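Long-range contacts in methylmalonyl-CoA carboxyltransferase 5S subunit (Propionibacterium freudenreichii subsp. shermanii, PDB 1RQB), which transfers the carboxyl group from the biotin of the 1.3S subunit to pyruvate, giving oxaloacetate, with a bound cobalt ion as cofactor: residues Ser38-Arg43 against Ser254-Gly259; Asp55-Gly60 against Leu93-Arg98; Leu102-Asn107 against Arg135-Met140; Asn115-Asp120 against Pro427-Lys432; Tyr300-Ser305 against Val474-Ala479. One frame throughout, in Å; residues are numbered along the deposited sequence.

Contacts 1 and 3 are buried near the cobalt end of a TIM barrel; contacts 2 and 4 are partly buried, and contact 5 lies at the surface. Contacts 1 to 3 join elements of the barrel, whereas contact 4 ties a barrel helix to a helix of the conserved carboxylase region. Contacts 3 and 4 meet where Q106 lies beside D116, and helix 116-128 links the two strands of contact 3. Contacts 1 and 5 touch mainly through R43, which packs on F303 and V474. Chemistry changes with place: apolar packing in contacts 1 and 5, parallel strand bonds in contact 3, and carboxylates gripping backbone N-H groups in contacts 2 and 4.

Contact 1: Ser38-Arg43 against Ser254-Gly259; sequences SLMATR and SSMSLG
Bends at chi2 and chi3 in both selenomethionines, M40 and M256, bring their ends together: the side chains cross at about a right angle and the two CE methyls meet at 3.5 Å. M40 starts with CG between its backbone N and carbonyl carbon (chi1 50°), while the CB of M256 is aimed past the other segment and only the folded chain carries SE and CE back to it. M40 CE also lies 3.7 Å from M256 SE. Beside this pair, L39 spreads its two methyls over the backbone of the 254-259 loop, CD1 touching M256 O at 3.4 Å and CD2 touching L258 O at 3.4 Å. The contact thus joins the end of helix 31-39 to the loop after strand 248-251, within the TIM barrel of the carboxyltransferase; the side chain of L39 is about 10 Å from the cobalt, and M40 packs close to H36 of the substrate site. Each segment is braced from within. A type I' turn runs from M40 to R43, closed by R43 N to M40 O, and R43 NH1 donates in its guanidinium plane to A41 O at 3.0 Å. In 254-259, S257 OG donates to S254 O at 2.9 Å, tilted 34° from the carbonyl plane. M256 also packs on F293 of helix 283-296, and V309 of the second subunit lies against S254, S257 and L258.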
# COMPACT_ATOMS: atom_id res chain seq x y z
N SER A 38 0.01 -8.52 13.19
CA SER A 38 0.43 -8.77 11.81
C SER A 38 1.71 -8.04 11.44
O SER A 38 2.49 -8.53 10.63
CB SER A 38 -0.69 -8.33 10.85
OG SER A 38 -1.90 -9.01 11.14
N LEU A 39 1.96 -6.87 12.03
CA LEU A 39 3.13 -6.10 11.62
C LEU A 39 4.31 -6.19 12.59
O LEU A 39 5.46 -5.99 12.17
CB LEU A 39 2.74 -4.63 11.44
CG LEU A 39 1.81 -4.36 10.26
CD1 LEU A 39 1.27 -2.96 10.32
CD2 LEU A 39 2.57 -4.61 8.95
N MSE A 40 4.08 -6.47 13.87
CA MSE A 40 5.22 -6.47 14.80
C MSE A 40 5.14 -7.60 15.83
O MSE A 40 5.43 -7.41 17.01
CB MSE A 40 5.37 -5.09 15.44
CG MSE A 40 4.14 -4.50 16.04
SE MSE A 40 4.13 -2.55 15.78
CE MSE A 40 3.41 -2.48 14.00
N ALA A 41 4.75 -8.77 15.35
CA ALA A 41 4.69 -10.02 16.12
C ALA A 41 3.89 -9.89 17.42
O ALA A 41 4.26 -10.50 18.42
CB ALA A 41 6.13 -10.49 16.41
N THR A 42 2.83 -9.09 17.42
CA THR A 42 1.94 -8.95 18.58
C THR A 42 2.69 -8.45 19.82
O THR A 42 2.23 -8.65 20.94
CB THR A 42 1.31 -10.33 18.98
OG1 THR A 42 1.19 -11.17 17.82
CG2 THR A 42 -0.06 -10.12 19.58
N ARG A 43 3.80 -7.73 19.64
CA ARG A 43 4.60 -7.29 20.79
C ARG A 43 4.17 -5.93 21.35
O ARG A 43 4.77 -5.47 22.32
CB ARG A 43 6.07 -7.21 20.40
CG ARG A 43 6.74 -8.54 20.07
CD ARG A 43 6.65 -9.50 21.25
NE ARG A 43 7.69 -10.53 21.20
CZ ARG A 43 7.72 -11.57 20.38
NH1 ARG A 43 6.76 -11.77 19.49
NH2 ARG A 43 8.73 -12.42 20.47
N SER A 254 -3.47 4.56 9.45
CA SER A 254 -2.45 4.63 8.40
C SER A 254 -1.00 4.44 8.87
O SER A 254 -0.20 3.89 8.12
CB SER A 254 -2.60 5.92 7.58
OG SER A 254 -2.32 7.07 8.34
N SER A 255 -0.62 4.87 10.07
CA SER A 255 0.77 4.70 10.51
C SER A 255 1.07 3.26 10.91
O SER A 255 2.22 2.91 11.19
CB SER A 255 1.08 5.65 11.67
OG SER A 255 0.05 5.62 12.65
N MSE A 256 0.06 2.41 10.93
CA MSE A 256 0.20 0.99 11.30
C MSE A 256 -0.54 0.14 10.26
O MSE A 256 -1.29 -0.75 10.64
CB MSE A 256 -0.47 0.73 12.64
CG MSE A 256 0.04 1.56 13.77
SE MSE A 256 1.61 0.70 14.43
CE MSE A 256 0.76 -0.69 15.50
N SER A 257 -0.31 0.40 8.97
CA SER A 257 -1.04 -0.29 7.91
C SER A 257 -0.12 -0.77 6.79
O SER A 257 1.08 -0.48 6.78
CB SER A 257 -2.08 0.66 7.30
OG SER A 257 -1.43 1.70 6.58
N LEU A 258 -0.73 -1.50 5.84
CA LEU A 258 -0.11 -2.05 4.62
C LEU A 258 0.79 -3.25 4.91
O LEU A 258 0.97 -3.66 6.05
CB LEU A 258 0.64 -0.96 3.85
CG LEU A 258 -0.28 0.19 3.41
CD1 LEU A 258 0.49 1.15 2.52
CD2 LEU A 258 -1.49 -0.36 2.67
N GLY A 259 1.33 -3.83 3.84
CA GLY A 259 2.16 -5.01 4.01
C GLY A 259 1.27 -6.16 4.48
O GLY A 259 0.14 -6.29 4.03

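Contact 2: Asp55-Gly60 against Leu93-Arg98; sequences DIDAAG and LMPNSR
D57 drives its side chain into the turn formed by M94 to S97. CB lies 3.9 Å from M94 CA; beyond it CG, anti to the backbone N (chi1 -177°), swings the carboxylate into the mouth of the turn. CG itself comes within 3.5 Å of S97 OG. OD1 has two donors: N96 N at 3.0 Å, on the syn lone pair, and S97 OG at 2.7 Å, which comes from above the carboxylate plane. OD2, on its own syn lone pair, accepts from N96 ND2 at 2.9 Å; the amide is turned 38° from the carboxylate. Three bonds therefore fix the rotation of the acid. A water adds a further link, donating to S97 OG at 2.6 Å and weakly to D57 O. Replacing D57 by alanine removes both oxygens, and N96 N, N96 ND2 and S97 OG would probably lose the acceptor that holds the turn to the helix. Behind the acid, I56 CG2 packs on M94 SE at 3.8 Å, closing the apolar side toward V64 and L32. A carboxylate holding the backbone N-H and side chains of a type I turn here joins helix 53-58 to the loop that leads from helix 83-93 into barrel strand 99-103.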
# COMPACT_ATOMS: atom_id res chain seq x y z
N ASP A 55 -9.05 8.99 21.96
CA ASP A 55 -9.33 9.41 20.58
C ASP A 55 -10.00 8.28 19.79
O ASP A 55 -10.90 8.53 19.00
CB ASP A 55 -8.04 9.86 19.90
CG ASP A 55 -7.56 11.19 20.45
OD1 ASP A 55 -8.39 12.12 20.58
OD2 ASP A 55 -6.35 11.31 20.76
N ILE A 56 -9.56 7.04 20.01
CA ILE A 56 -10.17 5.91 19.30
C ILE A 56 -11.65 5.82 19.67
O ILE A 56 -12.51 5.63 18.81
CB ILE A 56 -9.45 4.58 19.68
CG1 ILE A 56 -8.07 4.55 19.01
CG2 ILE A 56 -10.29 3.36 19.27
CD1 ILE A 56 -7.19 3.35 19.38
N ASP A 57 -11.94 6.00 20.95
CA ASP A 57 -13.31 5.92 21.49
C ASP A 57 -14.22 6.99 20.89
O ASP A 57 -15.43 6.80 20.81
CB ASP A 57 -13.28 6.08 23.02
CG ASP A 57 -14.67 5.94 23.65
OD1 ASP A 57 -15.19 4.81 23.74
OD2 ASP A 57 -15.24 6.98 24.03
N ALA A 58 -13.67 8.13 20.46
CA ALA A 58 -14.52 9.20 19.93
C ALA A 58 -14.40 9.33 18.41
O ALA A 58 -14.96 10.26 17.82
CB ALA A 58 -14.14 10.53 20.57
N ALA A 59 -13.71 8.40 17.75
CA ALA A 59 -13.50 8.53 16.30
C ALA A 59 -14.75 8.16 15.49
O ALA A 59 -14.90 8.63 14.36
CB ALA A 59 -12.33 7.66 15.87
N GLY A 60 -15.63 7.32 16.03
CA GLY A 60 -16.83 6.93 15.30
C GLY A 60 -16.82 5.54 14.69
O GLY A 60 -17.63 5.23 13.81
N LEU A 93 -11.23 2.69 29.44
CA LEU A 93 -10.76 3.85 28.67
C LEU A 93 -11.59 4.10 27.41
O LEU A 93 -11.49 5.17 26.81
CB LEU A 93 -9.28 3.67 28.30
CG LEU A 93 -8.34 3.59 29.49
CD1 LEU A 93 -6.92 3.34 29.01
CD2 LEU A 93 -8.42 4.88 30.30
N MSE A 94 -12.39 3.13 26.98
CA MSE A 94 -13.23 3.33 25.79
C MSE A 94 -14.65 2.88 26.12
O MSE A 94 -15.19 1.95 25.52
CB MSE A 94 -12.66 2.51 24.62
CG MSE A 94 -11.21 2.85 24.32
SE MSE A 94 -10.52 1.94 22.74
CE MSE A 94 -10.36 0.12 23.44
N PRO A 95 -15.30 3.57 27.08
CA PRO A 95 -16.66 3.23 27.51
C PRO A 95 -17.80 3.34 26.49
O PRO A 95 -18.85 2.75 26.67
CB PRO A 95 -16.87 4.17 28.70
CG PRO A 95 -16.15 5.41 28.24
CD PRO A 95 -14.85 4.84 27.68
N ASN A 96 -17.60 4.09 25.41
CA ASN A 96 -18.68 4.26 24.44
C ASN A 96 -18.48 3.39 23.20
O ASN A 96 -19.27 3.48 22.26
CB ASN A 96 -18.73 5.72 23.99
CG ASN A 96 -18.78 6.68 25.16
OD1 ASN A 96 -19.70 6.62 25.97
ND2 ASN A 96 -17.78 7.55 25.25
N SER A 97 -17.48 2.52 23.20
CA SER A 97 -17.21 1.74 21.98
C SER A 97 -17.61 0.27 22.12
O SER A 97 -17.67 -0.28 23.22
CB SER A 97 -15.70 1.77 21.67
OG SER A 97 -15.20 3.09 21.66
N ARG A 98 -17.89 -0.35 20.97
CA ARG A 98 -18.16 -1.79 20.95
C ARG A 98 -16.80 -2.48 20.88
O ARG A 98 -16.08 -2.34 19.89
CB ARG A 98 -18.93 -2.24 19.69
CG ARG A 98 -20.31 -1.70 19.49
CD ARG A 98 -20.98 -2.44 18.32
NE ARG A 98 -22.32 -1.92 18.05
CZ ARG A 98 -22.56 -0.77 17.43
NH1 ARG A 98 -21.56 0.01 17.01
NH2 ARG A 98 -23.82 -0.38 17.25
O HOH W 1 -16.48 3.79 19.45

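Contact 3: Leu102-Asn107 against Arg135-Met140; sequences LLRGQN and RVFDAM
Strands 99-103 and 133-136, joined by helix 116-128 into a beta-alpha-beta unit, run parallel here, with L102 beside R135 and L103 beside V136. L103 uses both its backbone groups: its N donates to R135 O at 2.9 Å, nearly straight at 169°, and its O accepts from F137 N at 3.0 Å. L102 and R135 share the sheet face turned to the metal site, where L102 CD1 lies 3.8 Å from R135 CD. R135 NE hydrogen-bonds Q161, NH1 forms a salt bridge with D250, and the side chain comes close to the cobalt ligand H226; the side chain of L102 is about 6 Å from the cobalt. The face bearing L103 and V136 looks outward to the covering helices of the TIM barrel, L103 meeting F122 and V123 of helix 116-128. Past the strand ends, F137 carries CG between its backbone N and carbonyl carbon (chi1 83°), which lays its ring beside the neighbouring strand. R104 CG sits over one ring face in a CH-pi contact, 4.0 Å from the centroid and 24° off the normal, while L102 CD1 meets F137 CD2 at 3.5 Å. V136 CG1 rests on G105 CA. Farther along, a water accepts from R104 NH1 at 2.9 Å and from A139 N at 2.9 Å, and D138 forms an Asx turn by accepting from M140 N through OD2.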
# COMPACT_ATOMS: atom_id res chain seq x y z
N LEU A 102 -11.29 -11.72 18.53
CA LEU A 102 -11.25 -12.85 17.59
C LEU A 102 -11.10 -14.10 18.46
O LEU A 102 -10.19 -14.17 19.28
CB LEU A 102 -10.04 -12.73 16.65
CG LEU A 102 -9.92 -13.88 15.64
CD1 LEU A 102 -11.06 -13.79 14.63
CD2 LEU A 102 -8.57 -13.84 14.91
N LEU A 103 -12.01 -15.06 18.29
CA LEU A 103 -12.01 -16.28 19.10
C LEU A 103 -12.09 -17.49 18.17
O LEU A 103 -13.02 -17.59 17.37
CB LEU A 103 -13.23 -16.26 20.03
CG LEU A 103 -13.37 -17.41 21.02
CD1 LEU A 103 -12.21 -17.35 22.03
CD2 LEU A 103 -14.71 -17.30 21.72
N ARG A 104 -11.16 -18.43 18.30
CA ARG A 104 -11.13 -19.58 17.38
C ARG A 104 -12.03 -20.73 17.84
O ARG A 104 -11.58 -21.84 18.09
CB ARG A 104 -9.68 -20.03 17.15
CG ARG A 104 -9.52 -21.06 16.01
CD ARG A 104 -8.06 -21.23 15.58
NE ARG A 104 -7.18 -21.77 16.61
CZ ARG A 104 -6.77 -23.04 16.64
NH1 ARG A 104 -7.15 -23.88 15.69
NH2 ARG A 104 -5.95 -23.45 17.60
N GLY A 105 -13.32 -20.44 17.95
CA GLY A 105 -14.29 -21.45 18.32
C GLY A 105 -13.99 -22.35 19.51
O GLY A 105 -13.65 -21.88 20.60
N GLN A 106 -14.08 -23.66 19.29
CA GLN A 106 -13.90 -24.66 20.35
C GLN A 106 -12.46 -24.64 20.89
O GLN A 106 -12.21 -25.14 21.98
CB GLN A 106 -14.25 -26.05 19.81
CG GLN A 106 -14.61 -27.07 20.89
CD GLN A 106 -15.96 -26.76 21.51
OE1 GLN A 106 -16.86 -26.26 20.82
NE2 GLN A 106 -16.13 -27.06 22.79
N ASN A 107 -11.52 -24.08 20.13
CA ASN A 107 -10.12 -24.01 20.56
C ASN A 107 -9.88 -22.76 21.42
O ASN A 107 -8.82 -22.60 22.02
CB ASN A 107 -9.17 -23.91 19.36
CG ASN A 107 -9.01 -25.22 18.64
OD1 ASN A 107 -9.83 -25.58 17.80
ND2 ASN A 107 -7.95 -25.95 18.98
N ARG A 135 -16.01 -12.32 17.33
CA ARG A 135 -15.86 -12.89 15.98
C ARG A 135 -15.38 -14.32 16.17
O ARG A 135 -14.22 -14.57 16.50
CB ARG A 135 -14.88 -12.06 15.15
CG ARG A 135 -14.59 -12.68 13.76
CD ARG A 135 -13.73 -11.74 12.91
NE ARG A 135 -14.47 -10.54 12.53
CZ ARG A 135 -13.93 -9.49 11.92
NH1 ARG A 135 -12.63 -9.48 11.63
NH2 ARG A 135 -14.69 -8.46 11.58
N VAL A 136 -16.29 -15.28 15.98
CA VAL A 136 -15.95 -16.69 16.19
C VAL A 136 -15.58 -17.33 14.85
O VAL A 136 -16.33 -17.24 13.88
CB VAL A 136 -17.16 -17.45 16.78
CG1 VAL A 136 -16.76 -18.88 17.13
CG2 VAL A 136 -17.68 -16.73 18.02
N PHE A 137 -14.41 -17.98 14.78
CA PHE A 137 -14.03 -18.61 13.51
C PHE A 137 -13.42 -20.00 13.75
O PHE A 137 -13.12 -20.40 14.87
CB PHE A 137 -13.05 -17.71 12.72
CG PHE A 137 -11.60 -17.83 13.14
CD1 PHE A 137 -10.69 -18.51 12.34
CD2 PHE A 137 -11.14 -17.26 14.32
CE1 PHE A 137 -9.34 -18.63 12.71
CE2 PHE A 137 -9.80 -17.37 14.70
CZ PHE A 137 -8.90 -18.05 13.90
N ASP A 138 -13.31 -20.75 12.66
CA ASP A 138 -12.70 -22.08 12.67
C ASP A 138 -11.77 -22.16 11.46
O ASP A 138 -12.17 -21.85 10.35
CB ASP A 138 -13.76 -23.18 12.57
CG ASP A 138 -13.15 -24.56 12.59
OD1 ASP A 138 -12.72 -25.02 13.68
OD2 ASP A 138 -13.07 -25.19 11.52
N ALA A 139 -10.54 -22.60 11.70
CA ALA A 139 -9.50 -22.66 10.67
C ALA A 139 -9.90 -23.55 9.49
O ALA A 139 -9.38 -23.38 8.39
CB ALA A 139 -8.18 -23.15 11.29
N MSE A 140 -10.82 -24.49 9.69
CA MSE A 140 -11.22 -25.36 8.58
C MSE A 140 -12.62 -25.01 8.08
O MSE A 140 -13.16 -25.68 7.20
CB MSE A 140 -11.18 -26.81 9.04
CG MSE A 140 -9.85 -27.21 9.64
SE MSE A 140 -9.11 -28.76 8.78
CE MSE A 140 -10.27 -30.10 9.58
O HOH W 2 -9.64 -23.88 14.20
O HOH W 3 -12.17 -24.04 16.31

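Contact 4: Asn115-Asp120 against Pro427-Lys432; sequences NDEVVD and PPEWEK
E117 and E429 reach across in opposite senses, each carboxylate taking a backbone N-H at the beginning of the other's helix. The contact joins two helix N-termini, N115 being the N-cap of helix 116-128 and E429 that of helix 430-437, and so links the carboxyltransferase barrel to the conserved carboxylase region. E117 holds CG between its backbone N and carbonyl carbon (chi1 71°) and then extends, carrying OE2 to the start of the second helix. There it accepts from W430 N at 2.8 Å, the donor lying 63° out of the carboxylate plane; E429 N also donates to OE2, but that distance is too short to be relied on. The N-terminus of helix 430-437 would probably stabilise the negative charge of E117. E117 CD rests 3.6 Å from W430 CB, with the indole inclined to the carboxylate; the indole itself packs on helix 447-455 and makes a cation-pi contact with R121. E429 also extends, and its OE1 is met by N115 N at 3.1 Å, on the anti side but tilted out of the carboxylate plane, almost straight at 171°, while OE2 pairs with R112. The E429 and V118 side chains cross at about a right angle, E429 CG 3.5 Å from V118 CG2. A glycine in place of E429 would probably leave N115 N without its acceptor, R112 without its charge mate and V118 with a gap beside it. On the flank, P428 CB lies 3.4 Å from E117 OE2, and P427 O approaches N115 CB at 3.4 Å.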
# COMPACT_ATOMS: atom_id res chain seq x y z
N ASN A 115 -13.51 -28.93 26.25
CA ASN A 115 -14.87 -29.40 26.58
C ASN A 115 -15.78 -28.17 26.59
O ASN A 115 -15.34 -27.07 26.90
CB ASN A 115 -14.86 -30.11 27.94
CG ASN A 115 -16.26 -30.33 28.50
OD1 ASN A 115 -16.84 -29.44 29.11
ND2 ASN A 115 -16.82 -31.53 28.28
N ASP A 116 -17.04 -28.38 26.25
CA ASP A 116 -18.04 -27.30 26.17
C ASP A 116 -18.07 -26.41 27.41
O ASP A 116 -18.31 -25.21 27.29
CB ASP A 116 -19.44 -27.88 25.91
CG ASP A 116 -19.64 -28.34 24.46
OD1 ASP A 116 -18.86 -27.92 23.58
OD2 ASP A 116 -20.60 -29.10 24.20
N GLU A 117 -17.83 -26.96 28.60
CA GLU A 117 -17.91 -26.16 29.83
C GLU A 117 -16.80 -25.11 29.88
O GLU A 117 -16.99 -24.03 30.43
CB GLU A 117 -17.81 -27.03 31.08
CG GLU A 117 -16.43 -27.61 31.31
CD GLU A 117 -16.37 -28.59 32.47
OE1 GLU A 117 -17.21 -28.49 33.40
OE2 GLU A 117 -15.47 -29.45 32.46
N VAL A 118 -15.62 -25.43 29.34
CA VAL A 118 -14.52 -24.44 29.35
C VAL A 118 -14.87 -23.30 28.40
O VAL A 118 -14.63 -22.13 28.70
CB VAL A 118 -13.19 -25.07 28.90
CG1 VAL A 118 -12.06 -24.03 28.99
CG2 VAL A 118 -12.87 -26.27 29.78
N VAL A 119 -15.46 -23.63 27.26
CA VAL A 119 -15.87 -22.61 26.29
C VAL A 119 -16.92 -21.71 26.93
O VAL A 119 -16.87 -20.48 26.81
CB VAL A 119 -16.45 -23.28 25.01
CG1 VAL A 119 -16.99 -22.22 24.06
CG2 VAL A 119 -15.37 -24.11 24.32
N ASP A 120 -17.87 -22.31 27.65
CA ASP A 120 -18.93 -21.53 28.30
C ASP A 120 -18.33 -20.53 29.29
O ASP A 120 -18.69 -19.36 29.30
CB ASP A 120 -19.91 -22.44 29.06
CG ASP A 120 -21.02 -22.98 28.18
OD1 ASP A 120 -21.64 -22.17 27.44
OD2 ASP A 120 -21.28 -24.21 28.22
N PRO A 427 -14.40 -35.08 27.95
CA PRO A 427 -15.07 -35.14 29.25
C PRO A 427 -14.92 -33.81 30.00
O PRO A 427 -14.10 -32.97 29.64
CB PRO A 427 -14.32 -36.25 29.96
CG PRO A 427 -12.91 -36.00 29.52
CD PRO A 427 -13.07 -35.71 28.02
N PRO A 428 -15.74 -33.60 31.04
CA PRO A 428 -15.66 -32.36 31.82
C PRO A 428 -14.21 -32.22 32.29
O PRO A 428 -13.56 -33.22 32.59
CB PRO A 428 -16.63 -32.62 32.97
CG PRO A 428 -17.70 -33.46 32.29
CD PRO A 428 -16.88 -34.43 31.47
N GLU A 429 -13.69 -31.00 32.35
CA GLU A 429 -12.28 -30.82 32.75
C GLU A 429 -12.10 -29.60 33.65
O GLU A 429 -11.00 -29.37 34.15
CB GLU A 429 -11.42 -30.67 31.48
CG GLU A 429 -11.82 -29.49 30.56
CD GLU A 429 -10.87 -29.30 29.36
OE1 GLU A 429 -11.25 -29.60 28.20
OE2 GLU A 429 -9.73 -28.84 29.58
N TRP A 430 -13.14 -28.82 33.88
CA TRP A 430 -12.99 -27.59 34.68
C TRP A 430 -12.45 -27.89 36.08
O TRP A 430 -11.52 -27.22 36.54
CB TRP A 430 -14.31 -26.82 34.78
CG TRP A 430 -14.15 -25.52 35.53
CD1 TRP A 430 -14.56 -25.24 36.80
CD2 TRP A 430 -13.50 -24.32 35.05
NE1 TRP A 430 -14.21 -23.95 37.15
CE2 TRP A 430 -13.56 -23.37 36.09
CE3 TRP A 430 -12.88 -23.97 33.84
CZ2 TRP A 430 -13.01 -22.08 35.96
CZ3 TRP A 430 -12.33 -22.69 33.71
CH2 TRP A 430 -12.41 -21.76 34.77
N GLU A 431 -13.02 -28.86 36.79
CA GLU A 431 -12.55 -29.17 38.15
C GLU A 431 -11.07 -29.57 38.14
O GLU A 431 -10.31 -29.14 39.01
CB GLU A 431 -13.40 -30.28 38.78
CG GLU A 431 -14.47 -29.80 39.78
CD GLU A 431 -15.15 -28.49 39.41
OE1 GLU A 431 -15.77 -28.41 38.32
OE2 GLU A 431 -15.07 -27.54 40.22
N LYS A 432 -10.66 -30.37 37.16
CA LYS A 432 -9.26 -30.81 37.06
C LYS A 432 -8.34 -29.61 36.80
O LYS A 432 -7.26 -29.51 37.38
CB LYS A 432 -9.12 -31.82 35.92
CG LYS A 432 -7.68 -32.26 35.64
CD LYS A 432 -7.64 -33.18 34.41
CE LYS A 432 -6.21 -33.58 34.03
NZ LYS A 432 -5.53 -34.36 35.11
O HOH W 4 -15.35 -30.43 35.65

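Contact 5: Tyr300-Ser305 against Val474-Ala479; sequences YKKFES and VALTDA
Y300 OH is gripped by D48 OD2 and by A45 N, which fix the far end of the ring that A475 covers. The methyl of A475 sits over one ring face, a CH-pi contact with CB 3.6 Å from the centroid and 16° off the normal, and its closest ring atom is CZ at 3.5 Å. F303 meets V474 otherwise: V474 O lies at the ring edge in its plane, 3.6 Å from CE1, and V474 CG2 reaches F303 CZ at 3.6 Å, the two side chains crossing at about a right angle. Set between its backbone N and carbonyl carbon (chi1 65°), K301 CG turns to L476 CD1 at 3.6 Å, while the more distant K302 CG faces L476 CD2. Only the aliphatic parts of the lysines take part in this packing, and K301 NZ goes on to a salt bridge with E484. The backbone of L476 also bonds that of K299. Mostly apolar packing thus lays the loop after helix 283-296, with its short 3-10 turn, against the chain leading into helix 478-484; R43 lies beside both F303 and V474, and M40 packs on Y300.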
# COMPACT_ATOMS: atom_id res chain seq x y z
N TYR A 300 9.58 -0.58 17.58
CA TYR A 300 9.34 -2.01 17.35
C TYR A 300 10.04 -2.51 16.09
O TYR A 300 9.73 -3.58 15.58
CB TYR A 300 7.82 -2.26 17.23
CG TYR A 300 7.11 -2.07 18.56
CD1 TYR A 300 6.73 -0.80 19.00
CD2 TYR A 300 6.89 -3.16 19.40
CE1 TYR A 300 6.15 -0.62 20.26
CE2 TYR A 300 6.32 -3.00 20.66
CZ TYR A 300 5.95 -1.74 21.08
OH TYR A 300 5.39 -1.61 22.33
N LYS A 301 11.04 -1.76 15.61
CA LYS A 301 11.73 -2.12 14.36
C LYS A 301 12.30 -3.54 14.39
O LYS A 301 12.35 -4.20 13.35
CB LYS A 301 12.85 -1.14 14.06
CG LYS A 301 13.98 -1.14 15.06
CD LYS A 301 15.09 -0.19 14.61
CE LYS A 301 15.61 -0.59 13.23
NZ LYS A 301 16.70 0.31 12.74
N LYS A 302 12.74 -4.03 15.54
CA LYS A 302 13.33 -5.38 15.60
C LYS A 302 12.30 -6.46 15.29
O LYS A 302 12.66 -7.62 15.09
CB LYS A 302 13.94 -5.67 16.99
CG LYS A 302 15.09 -4.77 17.44
CD LYS A 302 16.31 -4.87 16.51
CE LYS A 302 17.48 -4.03 17.04
NZ LYS A 302 18.71 -4.23 16.24
N PHE A 303 11.01 -6.13 15.27
CA PHE A 303 9.99 -7.16 15.01
C PHE A 303 9.28 -6.95 13.68
O PHE A 303 8.33 -7.67 13.37
CB PHE A 303 8.93 -7.17 16.13
CG PHE A 303 9.50 -7.37 17.51
CD1 PHE A 303 9.80 -6.28 18.32
CD2 PHE A 303 9.74 -8.65 17.99
CE1 PHE A 303 10.34 -6.46 19.59
CE2 PHE A 303 10.29 -8.85 19.26
CZ PHE A 303 10.58 -7.76 20.07
N GLU A 304 9.73 -6.00 12.86
CA GLU A 304 9.06 -5.70 11.58
C GLU A 304 9.41 -6.72 10.50
O GLU A 304 10.43 -7.40 10.57
CB GLU A 304 9.47 -4.31 11.08
CG GLU A 304 9.07 -3.14 11.95
CD GLU A 304 7.70 -2.58 11.59
OE1 GLU A 304 7.23 -2.82 10.46
OE2 GLU A 304 7.10 -1.89 12.44
N SER A 305 8.54 -6.78 9.48
CA SER A 305 8.71 -7.66 8.31
C SER A 305 9.36 -6.83 7.19
O SER A 305 9.34 -5.61 7.23
CB SER A 305 7.37 -8.19 7.82
OG SER A 305 6.87 -9.18 8.70
N VAL A 474 9.13 -5.10 25.23
CA VAL A 474 10.31 -5.69 24.59
C VAL A 474 10.75 -4.79 23.44
O VAL A 474 11.61 -5.16 22.64
CB VAL A 474 10.01 -7.10 24.06
CG1 VAL A 474 9.75 -8.04 25.22
CG2 VAL A 474 8.79 -7.07 23.13
N ALA A 475 10.14 -3.61 23.37
CA ALA A 475 10.46 -2.63 22.32
C ALA A 475 11.72 -1.87 22.73
O ALA A 475 12.09 -1.84 23.90
CB ALA A 475 9.30 -1.65 22.15
N LEU A 476 12.37 -1.25 21.76
CA LEU A 476 13.57 -0.45 22.05
C LEU A 476 13.14 0.76 22.88
O LEU A 476 12.01 1.24 22.75
CB LEU A 476 14.21 0.04 20.74
CG LEU A 476 14.61 -1.07 19.77
CD1 LEU A 476 15.01 -0.47 18.43
CD2 LEU A 476 15.77 -1.88 20.35
N THR A 477 14.01 1.23 23.76
CA THR A 477 13.68 2.44 24.54
C THR A 477 14.11 3.64 23.70
O THR A 477 14.83 3.48 22.71
CB THR A 477 14.45 2.49 25.87
OG1 THR A 477 15.86 2.54 25.60
CG2 THR A 477 14.13 1.28 26.74
N ASP A 478 13.67 4.83 24.07
CA ASP A 478 14.07 6.02 23.30
C ASP A 478 15.60 6.10 23.26
O ASP A 478 16.19 6.41 22.23
CB ASP A 478 13.49 7.28 23.93
CG ASP A 478 11.98 7.31 23.88
OD1 ASP A 478 11.42 7.16 22.77
OD2 ASP A 478 11.34 7.47 24.94
N ALA A 479 16.23 5.79 24.39
CA ALA A 479 17.70 5.83 24.50
C ALA A 479 18.31 4.84 23.50
O ALA A 479 19.27 5.17 22.80
CB ALA A 479 18.12 5.47 25.91